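Local coordinates for SnoaL-like domain-containing protein (Xanthomonas campestris pv. campestris, PDB 3G8Z) that is of unknown function but adopts the cystatin-like fold of the SnoaL-like family, whose cone-shaped domain commonly encloses a small-molecule pocket, at residues L114-V119 with L134-Q139; S87-Y92 with V99-E104; P47-H52 with R64-V69; D24-Y29 with D120-E125. One frame throughout, in Å; residues are numbered along the deposited sequence. Where two conformers were deposited one is given.

Interaction 1 of 4, residues L114-V119 with L134-Q139; sequences LKQAGV and LFSADQ
Q116 reaches across from its strand to the turn that follows the neighbouring one and binds the backbone of D138 there. Its CG sits between the backbone N and the carbonyl carbon (chi1 64°), and the chain beyond is extended, which directs the amide at the turn. CB and CG serve as the spacer, CD lies beside the N and O of D138, and the two amide heteroatoms do the binding. OE1 accepts from D138 N at 2.8 Å, the donor standing well above the plane of the amide carbonyl. NE2 donates a hydrogen bond to D138 O at 3.0 Å, with that oxygen close to the amide plane of Q116. One side chain thus grips both backbone polar atoms of D138, which fixes the rotation of the amide. NE2 has a further partner in Q141.

V119 and F135 form a hydrogen-bonded antiparallel pair, with V119 N to F135 O at 3.0 Å and F135 N to V119 O at 2.9 Å; G118 and S136 form the non-hydrogen-bonded pair beside it. Past the end of strand 128-136, A137 N still reaches A117 O at 3.0 Å, and A117 CB meets A137 CB at 4.0 Å. V119 CB and F135 CB lie 4.1 Å apart on their shared face. V119 O approaches the edge of the phenyl ring.

D138 is the N-cap of helix 139-146, its OD1 accepting from Q141 N. The contact joins the 112-125/128-136 hairpin to the C-terminal helix, with strand 98-109 beyond 112-125 and the second subunit against A117, V119, F135 and A137.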
loop_
_atom_site.group_PDB
_atom_site.type_symbol
_atom_site.label_atom_id
_atom_site.label_comp_id
_atom_site.label_asym_id
_atom_site.label_seq_id
_atom_site.Cartn_x
_atom_site.Cartn_y
_atom_site.Cartn_z
ATOM N N LEU A 114 -9.812 19.200 2.707
ATOM C CA LEU A 114 -9.315 17.870 2.442
ATOM C C LEU A 114 -9.043 17.225 3.773
ATOM O O LEU A 114 -8.402 17.826 4.631
ATOM C CB LEU A 114 -8.006 17.986 1.669
ATOM C CG LEU A 114 -7.306 16.712 1.201
ATOM C CD1 LEU A 114 -8.095 16.082 0.062
ATOM C CD2 LEU A 114 -5.885 17.069 0.733
ATOM N N LYS A 115 -9.573 16.023 3.971
ATOM C CA LYS A 115 -9.283 15.265 5.169
ATOM C C LYS A 115 -9.629 13.836 4.880
ATOM O O LYS A 115 -10.795 13.505 4.715
ATOM C CB LYS A 115 -10.081 15.737 6.348
ATOM C CG LYS A 115 -9.654 15.039 7.638
ATOM C CD LYS A 115 -10.446 15.519 8.818
ATOM C CE LYS A 115 -9.925 14.943 10.142
ATOM N N GLN A 116 -8.626 12.982 4.771
ATOM C CA GLN A 116 -8.919 11.613 4.376
ATOM C C GLN A 116 -7.727 10.710 4.593
ATOM O O GLN A 116 -6.585 11.170 4.672
ATOM C CB GLN A 116 -9.338 11.568 2.907
ATOM C CG GLN A 116 -8.224 11.992 1.958
ATOM C CD GLN A 116 -8.623 11.872 0.487
ATOM O OE1 GLN A 116 -8.316 10.862 -0.162
ATOM N NE2 GLN A 116 -9.313 12.900 -0.040
ATOM N N ALA A 117 -8.014 9.416 4.715
ATOM C CA ALA A 117 -6.989 8.395 4.765
ATOM C C ALA A 117 -6.227 8.298 3.446
ATOM O O ALA A 117 -6.754 8.597 2.377
ATOM C CB ALA A 117 -7.622 7.028 5.099
ATOM N N GLY A 118 -4.987 7.852 3.533
ATOM C CA GLY A 118 -4.193 7.548 2.343
ATOM C C GLY A 118 -3.162 6.498 2.655
ATOM O O GLY A 118 -2.997 6.100 3.808
ATOM N N VAL A 119 -2.457 6.048 1.626
ATOM C CA VAL A 119 -1.306 5.175 1.803
ATOM C C VAL A 119 -0.233 5.659 0.849
ATOM O O VAL A 119 -0.523 5.918 -0.305
ATOM C CB VAL A 119 -1.637 3.687 1.477
ATOM C CG1 VAL A 119 -0.426 2.741 1.782
ATOM C CG2 VAL A 119 -2.873 3.220 2.243
ATOM N N LEU A 134 1.235 6.846 -4.674
ATOM C CA LEU A 134 0.336 7.395 -3.686
ATOM C C LEU A 134 -1.079 6.850 -3.899
ATOM O O LEU A 134 -1.502 6.611 -5.030
ATOM C CB LEU A 134 0.339 8.926 -3.782
ATOM C CG LEU A 134 1.723 9.606 -3.612
ATOM C CD1 LEU A 134 1.640 11.110 -3.497
ATOM C CD2 LEU A 134 2.436 9.041 -2.446
ATOM N N PHE A 135 -1.793 6.685 -2.790
ATOM C CA PHE A 135 -3.140 6.192 -2.785
ATOM C C PHE A 135 -3.973 7.101 -1.877
ATOM O O PHE A 135 -3.523 7.486 -0.793
ATOM C CB PHE A 135 -3.193 4.774 -2.213
ATOM C CG PHE A 135 -2.527 3.759 -3.053
ATOM C CD1 PHE A 135 -1.157 3.558 -2.956
ATOM C CD2 PHE A 135 -3.265 2.959 -3.903
ATOM C CE1 PHE A 135 -0.538 2.595 -3.728
ATOM C CE2 PHE A 135 -2.662 2.013 -4.659
ATOM C CZ PHE A 135 -1.286 1.824 -4.580
ATOM N N SER A 136 -5.187 7.406 -2.313
ATOM C CA SER A 136 -6.093 8.245 -1.526
ATOM C C SER A 136 -7.437 7.598 -1.343
ATOM O O SER A 136 -7.979 6.972 -2.268
ATOM C CB SER A 136 -6.323 9.570 -2.241
ATOM O OG SER A 136 -5.130 10.299 -2.353
ATOM N N ALA A 137 -8.034 7.793 -0.175
ATOM C CA ALA A 137 -9.310 7.150 0.115
ATOM C C ALA A 137 -10.467 7.812 -0.609
ATOM O O ALA A 137 -11.491 7.190 -0.823
ATOM C CB ALA A 137 -9.579 7.161 1.626
ATOM N N ASP A 138 -10.313 9.077 -0.958
ATOM C CA ASP A 138 -11.367 9.821 -1.628
ATOM C C ASP A 138 -10.738 10.635 -2.754
ATOM O O ASP A 138 -10.371 11.808 -2.586
ATOM C CB ASP A 138 -12.099 10.721 -0.639
ATOM C CG ASP A 138 -13.270 11.442 -1.266
ATOM O OD1 ASP A 138 -13.425 11.414 -2.516
ATOM O OD2 ASP A 138 -14.026 12.063 -0.489
ATOM N N GLN A 139 -10.614 10.001 -3.905
ATOM C CA GLN A 139 -9.869 10.599 -4.984
ATOM C C GLN A 139 -10.675 11.749 -5.616
ATOM O O GLN A 139 -10.093 12.677 -6.175
ATOM C CB GLN A 139 -9.523 9.536 -6.032
ATOM C CG GLN A 139 -8.540 10.001 -7.074
ATOM C CD GLN A 139 -7.229 10.377 -6.457
ATOM O OE1 GLN A 139 -6.628 9.583 -5.739
ATOM N NE2 GLN A 139 -6.789 11.611 -6.691
#

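Interaction 2 of 4, residues S87-Y92 with V99-E104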
loop_
_atom_site.group_PDB
_atom_site.type_symbol
_atom_site.label_atom_id
_atom_site.label_comp_id
_atom_site.label_asym_id
_atom_site.label_seq_id
_atom_site.Cartn_x
_atom_site.Cartn_y
_atom_site.Cartn_z
ATOM N N SER A 87 -1.172 14.714 8.012
ATOM C CA SER A 87 -1.565 15.147 9.343
ATOM C C SER A 87 -1.315 14.074 10.383
ATOM O O SER A 87 -1.169 14.381 11.576
ATOM C CB SER A 87 -3.040 15.591 9.352
ATOM O OG SER A 87 -3.850 14.708 8.607
ATOM N N ARG A 88 -1.225 12.824 9.944
ATOM C CA ARG A 88 -0.972 11.729 10.853
ATOM C C ARG A 88 -0.407 10.574 10.086
ATOM O O ARG A 88 -0.929 10.235 9.044
ATOM C CB ARG A 88 -2.265 11.264 11.552
ATOM C CG ARG A 88 -1.990 10.405 12.811
ATOM C CD ARG A 88 -3.239 9.731 13.361
ATOM N NE ARG A 88 -3.835 8.871 12.341
ATOM C CZ ARG A 88 -4.989 9.128 11.723
ATOM N NH1 ARG A 88 -5.675 10.217 12.027
ATOM N NH2 ARG A 88 -5.450 8.296 10.793
ATOM N N ALA A 89 0.663 9.983 10.600
ATOM C CA ALA A 89 1.192 8.758 10.052
ATOM C C ALA A 89 0.869 7.647 11.034
ATOM O O ALA A 89 1.118 7.776 12.226
ATOM C CB ALA A 89 2.700 8.845 9.837
ATOM N N ASP A 90 0.319 6.557 10.525
ATOM C CA ASP A 90 -0.107 5.469 11.377
ATOM C C ASP A 90 0.942 4.371 11.411
ATOM O O ASP A 90 1.741 4.321 12.346
ATOM C CB ASP A 90 -1.452 4.948 10.922
ATOM C CG ASP A 90 -2.532 6.005 11.017
ATOM O OD1 ASP A 90 -2.644 6.651 12.075
ATOM O OD2 ASP A 90 -3.246 6.204 10.026
ATOM N N ASP A 91 0.972 3.509 10.408
ATOM C CA ASP A 91 1.887 2.375 10.418
ATOM C C ASP A 91 2.865 2.424 9.252
ATOM O O ASP A 91 2.505 2.832 8.157
ATOM C CB ASP A 91 1.097 1.062 10.346
ATOM C CG ASP A 91 0.324 0.772 11.620
ATOM O OD1 ASP A 91 0.942 0.784 12.704
ATOM O OD2 ASP A 91 -0.896 0.522 11.543
ATOM N N TYR A 92 4.099 1.992 9.507
ATOM C CA TYR A 92 5.101 1.753 8.471
ATOM C C TYR A 92 5.299 0.258 8.346
ATOM O O TYR A 92 5.639 -0.402 9.329
ATOM C CB TYR A 92 6.444 2.367 8.853
ATOM C CG TYR A 92 6.396 3.867 9.009
ATOM C CD1 TYR A 92 5.882 4.455 10.156
ATOM C CD2 TYR A 92 6.899 4.693 8.019
ATOM C CE1 TYR A 92 5.841 5.840 10.285
ATOM C CE2 TYR A 92 6.877 6.041 8.144
ATOM C CZ TYR A 92 6.336 6.618 9.269
ATOM O OH TYR A 92 6.348 7.987 9.358
ATOM N N VAL A 99 7.922 -0.018 1.257
ATOM C CA VAL A 99 7.370 0.312 2.537
ATOM C C VAL A 99 6.009 0.937 2.275
ATOM O O VAL A 99 5.908 1.854 1.468
ATOM C CB VAL A 99 8.276 1.296 3.284
ATOM C CG1 VAL A 99 7.554 1.820 4.558
ATOM C CG2 VAL A 99 9.627 0.634 3.623
ATOM N N ALA A 100 4.965 0.428 2.921
ATOM C CA ALA A 100 3.661 1.107 2.924
ATOM C C ALA A 100 3.506 1.890 4.196
ATOM O O ALA A 100 3.793 1.393 5.304
ATOM C CB ALA A 100 2.504 0.140 2.772
ATOM N N ILE A 101 3.094 3.141 4.028
ATOM C CA ILE A 101 2.804 3.996 5.152
ATOM C C ILE A 101 1.344 4.363 5.076
ATOM O O ILE A 101 0.925 5.006 4.124
ATOM C CB ILE A 101 3.642 5.286 5.141
ATOM C CG1 ILE A 101 5.116 4.938 4.872
ATOM C CG2 ILE A 101 3.441 6.037 6.486
ATOM C CD1 ILE A 101 5.851 5.888 3.964
ATOM N N THR A 102 0.580 3.963 6.093
ATOM C CA THR A 102 -0.801 4.331 6.220
ATOM C C THR A 102 -0.828 5.660 6.944
ATOM O O THR A 102 -0.060 5.878 7.887
ATOM C CB THR A 102 -1.630 3.273 7.008
ATOM O OG1 THR A 102 -0.930 2.923 8.203
ATOM C CG2 THR A 102 -1.813 2.024 6.162
ATOM N N LEU A 103 -1.712 6.540 6.506
ATOM C CA LEU A 103 -1.678 7.899 6.968
ATOM C C LEU A 103 -2.976 8.626 6.732
ATOM O O LEU A 103 -3.939 8.087 6.155
ATOM C CB LEU A 103 -0.492 8.637 6.331
ATOM C CG LEU A 103 -0.338 8.542 4.826
ATOM C CD1 LEU A 103 -1.392 9.441 4.169
ATOM C CD2 LEU A 103 1.107 8.886 4.385
ATOM N N GLU A 104 -3.014 9.837 7.259
ATOM C CA GLU A 104 -4.089 10.767 7.011
ATOM C C GLU A 104 -3.500 12.009 6.383
ATOM O O GLU A 104 -2.446 12.501 6.809
ATOM C CB GLU A 104 -4.779 11.161 8.316
ATOM C CG GLU A 104 -5.989 12.051 8.102
ATOM C CD GLU A 104 -6.449 12.747 9.358
ATOM O OE1 GLU A 104 -5.647 13.521 9.962
ATOM O OE2 GLU A 104 -7.628 12.529 9.724
HETATM O O HOH W 1 -2.388 1.044 9.492
#
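Two residues, S87 and R88, face the single residue E104, the signature of a classic beta bulge: both backbone nitrogens turn to E104 O, though both bonds are weak. E104 N answers with a nearly straight bond to R88 O, 2.8 Å and 167°. A second irregularity follows, because the register slips by one residue between the pairs A89-L103 and Y92-I101. There D90 N binds T102 O, while D91 N takes the side-chain oxygen T102 OG1 at 3.0 Å. T102 has that hydroxyl between its backbone N and carbonyl carbon (chi1 48°), turned to the bulged strand; a water links it to D91 OD2.

A polar network surrounds the first bulge. S87 OG donates to E104 OE1 at 2.5 Å, meeting the oxygen on its anti side. The R88 guanidinium holds D90 side-on, NE to OD1 and NH2 to OD2, each oxygen using its syn lone pair and each lying close to the guanidinium plane. One face of the same group lies over E104 CB, and NH1 makes a long salt bridge of 3.8 Å to E104 OE2.

On the opposite face of the sheet, I101 CG2 stands over the Y92 ring in a CH-pi contact, 4.0 Å from the centroid and 19° off the normal. K27 and I30 of helix 22-35 also pack on Y92. The arrangement is a bulged edge hairpin of the curved sheet in a cystatin-like alpha+beta fold.

Interaction 3 of 4, residues P47-H52 with R64-V69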
loop_
_atom_site.group_PDB
_atom_site.type_symbol
_atom_site.label_atom_id
_atom_site.label_comp_id
_atom_site.label_asym_id
_atom_site.label_seq_id
_atom_site.Cartn_x
_atom_site.Cartn_y
_atom_site.Cartn_z
ATOM N N PRO A 47 17.467 11.040 -7.457
ATOM C CA PRO A 47 17.387 11.947 -8.589
ATOM C C PRO A 47 16.574 11.377 -9.748
ATOM O O PRO A 47 15.987 12.136 -10.522
ATOM C CB PRO A 47 18.849 12.110 -9.010
ATOM C CG PRO A 47 19.620 11.757 -7.828
ATOM C CD PRO A 47 18.865 10.720 -7.120
ATOM N N ASP A 48 16.539 10.052 -9.852
ATOM C CA ASP A 48 15.787 9.383 -10.904
ATOM C C ASP A 48 14.447 8.831 -10.418
ATOM O O ASP A 48 13.915 7.895 -11.003
ATOM C CB ASP A 48 16.620 8.236 -11.467
ATOM C CG ASP A 48 17.935 8.707 -12.049
ATOM O OD1 ASP A 48 18.038 9.896 -12.439
ATOM O OD2 ASP A 48 18.864 7.874 -12.140
ATOM N N VAL A 49 13.902 9.425 -9.362
ATOM C CA VAL A 49 12.677 8.923 -8.731
ATOM C C VAL A 49 11.518 8.818 -9.732
ATOM O O VAL A 49 11.291 9.718 -10.554
ATOM C CB VAL A 49 12.228 9.823 -7.535
ATOM C CG1 VAL A 49 11.885 11.227 -8.021
ATOM C CG2 VAL A 49 11.017 9.200 -6.756
ATOM N N ILE A 50 10.800 7.705 -9.676
ATOM C CA ILE A 50 9.563 7.540 -10.433
ATOM C C ILE A 50 8.402 7.787 -9.484
ATOM O O ILE A 50 8.250 7.099 -8.496
ATOM C CB ILE A 50 9.417 6.119 -11.001
ATOM C CG1 ILE A 50 10.602 5.767 -11.908
ATOM C CG2 ILE A 50 8.102 6.001 -11.766
ATOM C CD1 ILE A 50 10.729 4.261 -12.192
ATOM N N TRP A 51 7.597 8.796 -9.780
ATOM C CA TRP A 51 6.564 9.249 -8.849
ATOM C C TRP A 51 5.171 9.101 -9.472
ATOM O O TRP A 51 4.864 9.769 -10.468
ATOM C CB TRP A 51 6.845 10.711 -8.523
ATOM C CG TRP A 51 5.954 11.310 -7.522
ATOM C CD1 TRP A 51 4.646 11.651 -7.689
ATOM C CD2 TRP A 51 6.296 11.668 -6.184
ATOM N NE1 TRP A 51 4.142 12.192 -6.528
ATOM C CE2 TRP A 51 5.140 12.217 -5.589
ATOM C CE3 TRP A 51 7.470 11.593 -5.434
ATOM C CZ2 TRP A 51 5.134 12.698 -4.278
ATOM C CZ3 TRP A 51 7.453 12.074 -4.133
ATOM C CH2 TRP A 51 6.299 12.608 -3.571
ATOM N N HIS A 52 4.349 8.207 -8.922
ATOM C CA HIS A 52 2.999 7.957 -9.462
ATOM C C HIS A 52 1.931 8.678 -8.629
ATOM O O HIS A 52 1.666 8.312 -7.480
ATOM C CB HIS A 52 2.655 6.465 -9.490
ATOM C CG HIS A 52 3.707 5.592 -10.104
ATOM N ND1 HIS A 52 3.840 5.435 -11.464
ATOM C CD2 HIS A 52 4.622 4.773 -9.539
ATOM C CE1 HIS A 52 4.823 4.585 -11.715
ATOM N NE2 HIS A 52 5.295 4.143 -10.559
ATOM N N ARG A 64 8.928 11.515 -13.638
ATOM C CA ARG A 64 10.231 10.886 -13.507
ATOM C C ARG A 64 11.325 11.927 -13.333
ATOM O O ARG A 64 11.424 12.877 -14.112
ATOM C CB ARG A 64 10.529 10.046 -14.743
ATOM C CG ARG A 64 11.873 9.347 -14.705
ATOM C CD ARG A 64 11.777 8.031 -14.002
ATOM N NE ARG A 64 12.973 7.208 -14.161
ATOM C CZ ARG A 64 13.010 6.026 -14.775
ATOM N NH1 ARG A 64 11.923 5.501 -15.330
ATOM N NH2 ARG A 64 14.155 5.361 -14.837
ATOM N N GLY A 65 12.153 11.732 -12.315
ATOM C CA GLY A 65 13.255 12.613 -12.054
ATOM C C GLY A 65 12.901 13.751 -11.129
ATOM O O GLY A 65 11.833 14.334 -11.247
HETATM N N MSE A 66 13.811 14.051 -10.209
HETATM C CA MSE A 66 13.664 15.188 -9.301
HETATM C C MSE A 66 13.641 16.515 -10.046
HETATM O O MSE A 66 13.116 17.500 -9.521
HETATM C CB MSE A 66 14.776 15.196 -8.256
HETATM C CG MSE A 66 14.537 14.237 -7.125
HETATM SE SE MSE A 66 12.919 14.653 -6.106
HETATM C CE MSE A 66 13.436 16.385 -5.442
ATOM N N ALA A 67 14.175 16.550 -11.271
ATOM C CA ALA A 67 14.095 17.767 -12.085
ATOM C C ALA A 67 12.649 18.148 -12.307
ATOM O O ALA A 67 12.326 19.329 -12.418
ATOM C CB ALA A 67 14.826 17.599 -13.429
ATOM N N VAL A 68 11.781 17.139 -12.341
ATOM C CA VAL A 68 10.344 17.321 -12.539
ATOM C C VAL A 68 9.595 17.285 -11.213
ATOM O O VAL A 68 8.738 18.142 -10.933
ATOM C CB VAL A 68 9.774 16.200 -13.458
ATOM C CG1 VAL A 68 8.254 16.128 -13.359
ATOM C CG2 VAL A 68 10.258 16.412 -14.918
ATOM N N VAL A 69 9.913 16.289 -10.399
ATOM C CA VAL A 69 9.221 16.116 -9.132
ATOM C C VAL A 69 9.452 17.268 -8.155
ATOM O O VAL A 69 8.521 17.672 -7.479
ATOM C CB VAL A 69 9.588 14.786 -8.437
ATOM C CG1 VAL A 69 9.040 14.753 -6.995
ATOM C CG2 VAL A 69 9.051 13.612 -9.228
HETATM O O HOH W 2 16.277 14.689 -12.450
#
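Backbone hydrogen bonds tie P47 and V49 to the start of helix 66-79. G65 N donates to V49 O at 2.8 Å with an angle of 164°, and M66 N to P47 O at 2.9 Å, here from well above the carbonyl plane. Two CA-H...O contacts reach the same acceptors, G65 CA to P47 O and R64 CA to V49 O. G65, with a positive phi of 90°, occupies the N-cap position, and its carbonyl accepts from both V68 N and V69 N. A water connects P47 O to A67 N.

Apolar contact lies on the side facing the helix. V69 CG2 touches both V49 CG1, at 3.9 Å, and W51 CB, at 3.7 Å. W51, with CG anti to its backbone N (chi1 -176°), turns its indole to helix 66-79, where M72 and L73 also touch it, and CE3 is 3.9 Å from V69 CG1. The selenium of M66, a selenomethionine, rests 4.1 Å from V49 CG1.

On the other face of the strand, I50 and R64 are a non-hydrogen-bonded antiparallel pair; in the conformer given, the arginine chain bends at chi2 and lays its guanidinium against I50 CD1, a placement less certain because a second conformer was deposited.

The motif is a strand-to-helix junction: edge strand 61-64 passes through a glycine N-cap into a helix packed on the sheet of the cystatin-like fold.

Interaction 4 of 4, residues D24-Y29 with D120-E125. With GOL (glycerol), chain E.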
loop_
_atom_site.group_PDB
_atom_site.type_symbol
_atom_site.label_atom_id
_atom_site.label_comp_id
_atom_site.label_asym_id
_atom_site.label_seq_id
_atom_site.Cartn_x
_atom_site.Cartn_y
_atom_site.Cartn_z
ATOM N N ASP A 24 13.309 3.007 8.473
ATOM C CA ASP A 24 14.025 4.189 8.930
ATOM C C ASP A 24 14.016 5.265 7.841
ATOM O O ASP A 24 13.738 6.434 8.111
ATOM C CB ASP A 24 15.474 3.847 9.279
ATOM C CG ASP A 24 15.586 2.998 10.524
ATOM O OD1 ASP A 24 14.782 3.218 11.446
ATOM O OD2 ASP A 24 16.473 2.112 10.565
ATOM N N ILE A 25 14.303 4.864 6.609
ATOM C CA ILE A 25 14.290 5.808 5.496
ATOM C C ILE A 25 12.892 6.384 5.268
ATOM O O ILE A 25 12.742 7.586 5.044
ATOM C CB ILE A 25 14.865 5.176 4.207
ATOM C CG1 ILE A 25 16.357 4.886 4.418
ATOM C CG2 ILE A 25 14.672 6.118 3.016
ATOM C CD1 ILE A 25 16.847 3.653 3.677
ATOM N N ALA A 26 11.863 5.531 5.353
ATOM C CA ALA A 26 10.486 5.974 5.171
ATOM C C ALA A 26 10.088 6.966 6.258
ATOM O O ALA A 26 9.383 7.956 5.988
ATOM C CB ALA A 26 9.538 4.779 5.156
ATOM N N LYS A 27 10.530 6.710 7.489
ATOM C CA LYS A 27 10.214 7.602 8.605
ATOM C C LYS A 27 10.892 8.943 8.413
ATOM O O LYS A 27 10.324 9.978 8.744
ATOM C CB LYS A 27 10.634 6.977 9.940
ATOM C CG LYS A 27 9.690 5.855 10.358
ATOM C CD LYS A 27 10.082 5.226 11.686
ATOM C CE LYS A 27 9.008 4.281 12.180
ATOM N NZ LYS A 27 9.546 3.475 13.328
ATOM N N SER A 28 12.107 8.925 7.877
ATOM C CA SER A 28 12.842 10.170 7.637
ATOM C C SER A 28 12.125 11.002 6.584
ATOM O O SER A 28 12.019 12.231 6.692
ATOM C CB SER A 28 14.283 9.850 7.203
ATOM O OG SER A 28 14.945 11.017 6.767
ATOM N N TYR A 29 11.638 10.308 5.559
ATOM C CA TYR A 29 10.879 10.912 4.477
ATOM C C TYR A 29 9.601 11.593 4.986
ATOM O O TYR A 29 9.334 12.758 4.650
ATOM C CB TYR A 29 10.550 9.832 3.424
ATOM C CG TYR A 29 9.568 10.281 2.359
ATOM C CD1 TYR A 29 10.002 11.023 1.269
ATOM C CD2 TYR A 29 8.221 9.968 2.452
ATOM C CE1 TYR A 29 9.118 11.438 0.296
ATOM C CE2 TYR A 29 7.325 10.382 1.487
ATOM C CZ TYR A 29 7.795 11.114 0.410
ATOM O OH TYR A 29 6.921 11.550 -0.554
ATOM N N ASP A 120 0.988 5.834 1.358
ATOM C CA ASP A 120 2.147 6.089 0.512
ATOM C C ASP A 120 2.909 4.813 0.381
ATOM O O ASP A 120 3.207 4.175 1.388
ATOM C CB ASP A 120 3.071 7.128 1.108
ATOM C CG ASP A 120 2.544 8.511 0.992
ATOM O OD1 ASP A 120 1.305 8.670 0.792
ATOM O OD2 ASP A 120 3.373 9.452 1.129
ATOM N N LEU A 121 3.200 4.421 -0.854
ATOM C CA LEU A 121 4.056 3.274 -1.110
ATOM C C LEU A 121 5.403 3.777 -1.615
ATOM O O LEU A 121 5.460 4.487 -2.613
ATOM C CB LEU A 121 3.433 2.307 -2.130
ATOM C CG LEU A 121 2.677 1.072 -1.591
ATOM C CD1 LEU A 121 3.627 0.108 -0.908
ATOM C CD2 LEU A 121 1.590 1.493 -0.624
ATOM N N LEU A 122 6.478 3.415 -0.916
ATOM C CA LEU A 122 7.828 3.826 -1.294
ATOM C C LEU A 122 8.646 2.603 -1.617
ATOM O O LEU A 122 8.606 1.618 -0.860
ATOM C CB LEU A 122 8.539 4.566 -0.148
ATOM C CG LEU A 122 7.795 5.723 0.528
ATOM C CD1 LEU A 122 8.652 6.317 1.654
ATOM C CD2 LEU A 122 7.393 6.779 -0.461
ATOM N N ARG A 123 9.393 2.664 -2.708
ATOM C CA ARG A 123 10.380 1.647 -3.008
ATOM C C ARG A 123 11.741 2.241 -2.702
ATOM O O ARG A 123 12.046 3.323 -3.153
ATOM C CB ARG A 123 10.331 1.211 -4.467
ATOM C CG ARG A 123 11.235 0.017 -4.720
ATOM C CD ARG A 123 10.935 -0.718 -6.030
ATOM N NE ARG A 123 10.915 0.141 -7.192
ATOM C CZ ARG A 123 11.964 0.402 -7.981
ATOM N NH1 ARG A 123 13.166 -0.104 -7.738
ATOM N NH2 ARG A 123 11.814 1.195 -9.028
ATOM N N ILE A 124 12.526 1.550 -1.890
ATOM C CA ILE A 124 13.762 2.111 -1.359
ATOM C C ILE A 124 14.899 1.188 -1.712
ATOM O O ILE A 124 14.798 -0.013 -1.537
ATOM C CB ILE A 124 13.665 2.298 0.154
ATOM C CG1 ILE A 124 12.627 3.394 0.442
ATOM C CG2 ILE A 124 15.044 2.590 0.769
ATOM C CD1 ILE A 124 11.976 3.304 1.829
ATOM N N GLU A 125 15.962 1.772 -2.242
ATOM C CA GLU A 125 17.130 1.041 -2.716
ATOM C C GLU A 125 18.358 1.846 -2.389
ATOM O O GLU A 125 18.404 3.025 -2.690
ATOM C CB GLU A 125 17.111 0.913 -4.236
ATOM C CG GLU A 125 16.324 -0.229 -4.814
ATOM C CD GLU A 125 16.668 -0.440 -6.296
ATOM O OE1 GLU A 125 17.799 -0.081 -6.705
ATOM O OE2 GLU A 125 15.811 -0.955 -7.051
HETATM C C1 GOL E . 1.951 12.591 -0.074
HETATM O O1 GOL E . 1.681 11.549 0.834
HETATM C C2 GOL E . 3.411 12.991 0.041
HETATM O O2 GOL E . 4.228 11.845 -0.095
HETATM C C3 GOL E . 3.734 14.018 -1.038
HETATM O O3 GOL E . 3.597 15.329 -0.534
#
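I25, A26 and Y29 of helix 22-35 lie over the inner face of strand 112-125, the helix-on-sheet packing of the cystatin-like fold. The short segments run at 124° to each other with axes 9.8 Å apart, a spacing bridged mainly by side chains.

Apolar packing forms most of the contact. I25 and I124 slide past one another in opposite directions, bringing I25 CD1 to 3.6 Å from I124 CG2. One methyl, L122 CD1, serves two helix residues a turn apart: it is 3.9 Å from A26 CB and 3.8 Å from Y29 CD2. Neighbouring strand 98-109 extends this layer, with V99 touching A26 and I101 touching L122.

Polar contact is found at D120, the start of the segment 120-125, and it runs through a bound glycerol, probably from the crystallisation liquor. Y29 has CG anti to its backbone N (chi1 170°), which directs the phenol from the helix toward D120. The two side chains cross at about a right angle, with ring and carboxylate planes 57° apart and D120 OD2 near the ring plane at its edge. The glycerol may mark a ligand pocket, as such molecules often do.

The hydroxyl O2 of glycerol bridges the two segments: it accepts from Y29 OH at 2.7 Å and donates to D120 OD2 at 2.8 Å, the same carboxylate oxygen that accepts a hydrogen bond from glycerol O1.

Interaction 4 is the most buried, all its touching residues being enclosed, while interactions 1, 2 and 3 are partly buried. Interactions 1 and 4 share strand 112-125; strand 98-109 of interaction 2 pairs with it through probable hydrogen bonds G118 N to L103 O and I101 N to D120 O. Interaction 3 lies toward the other edge of the sheet, linked to interaction 1 by a probable L134 N to H52 O bond and to interaction 4 where W51 meets Y29. Chemistry follows place: ladder bonds and an amide clamp at a hairpin end, salt bridges on an outer strand, a capped helix start, aliphatic packing inside. The second subunit touches interactions 1 and 2 widely, interaction 4 through L121.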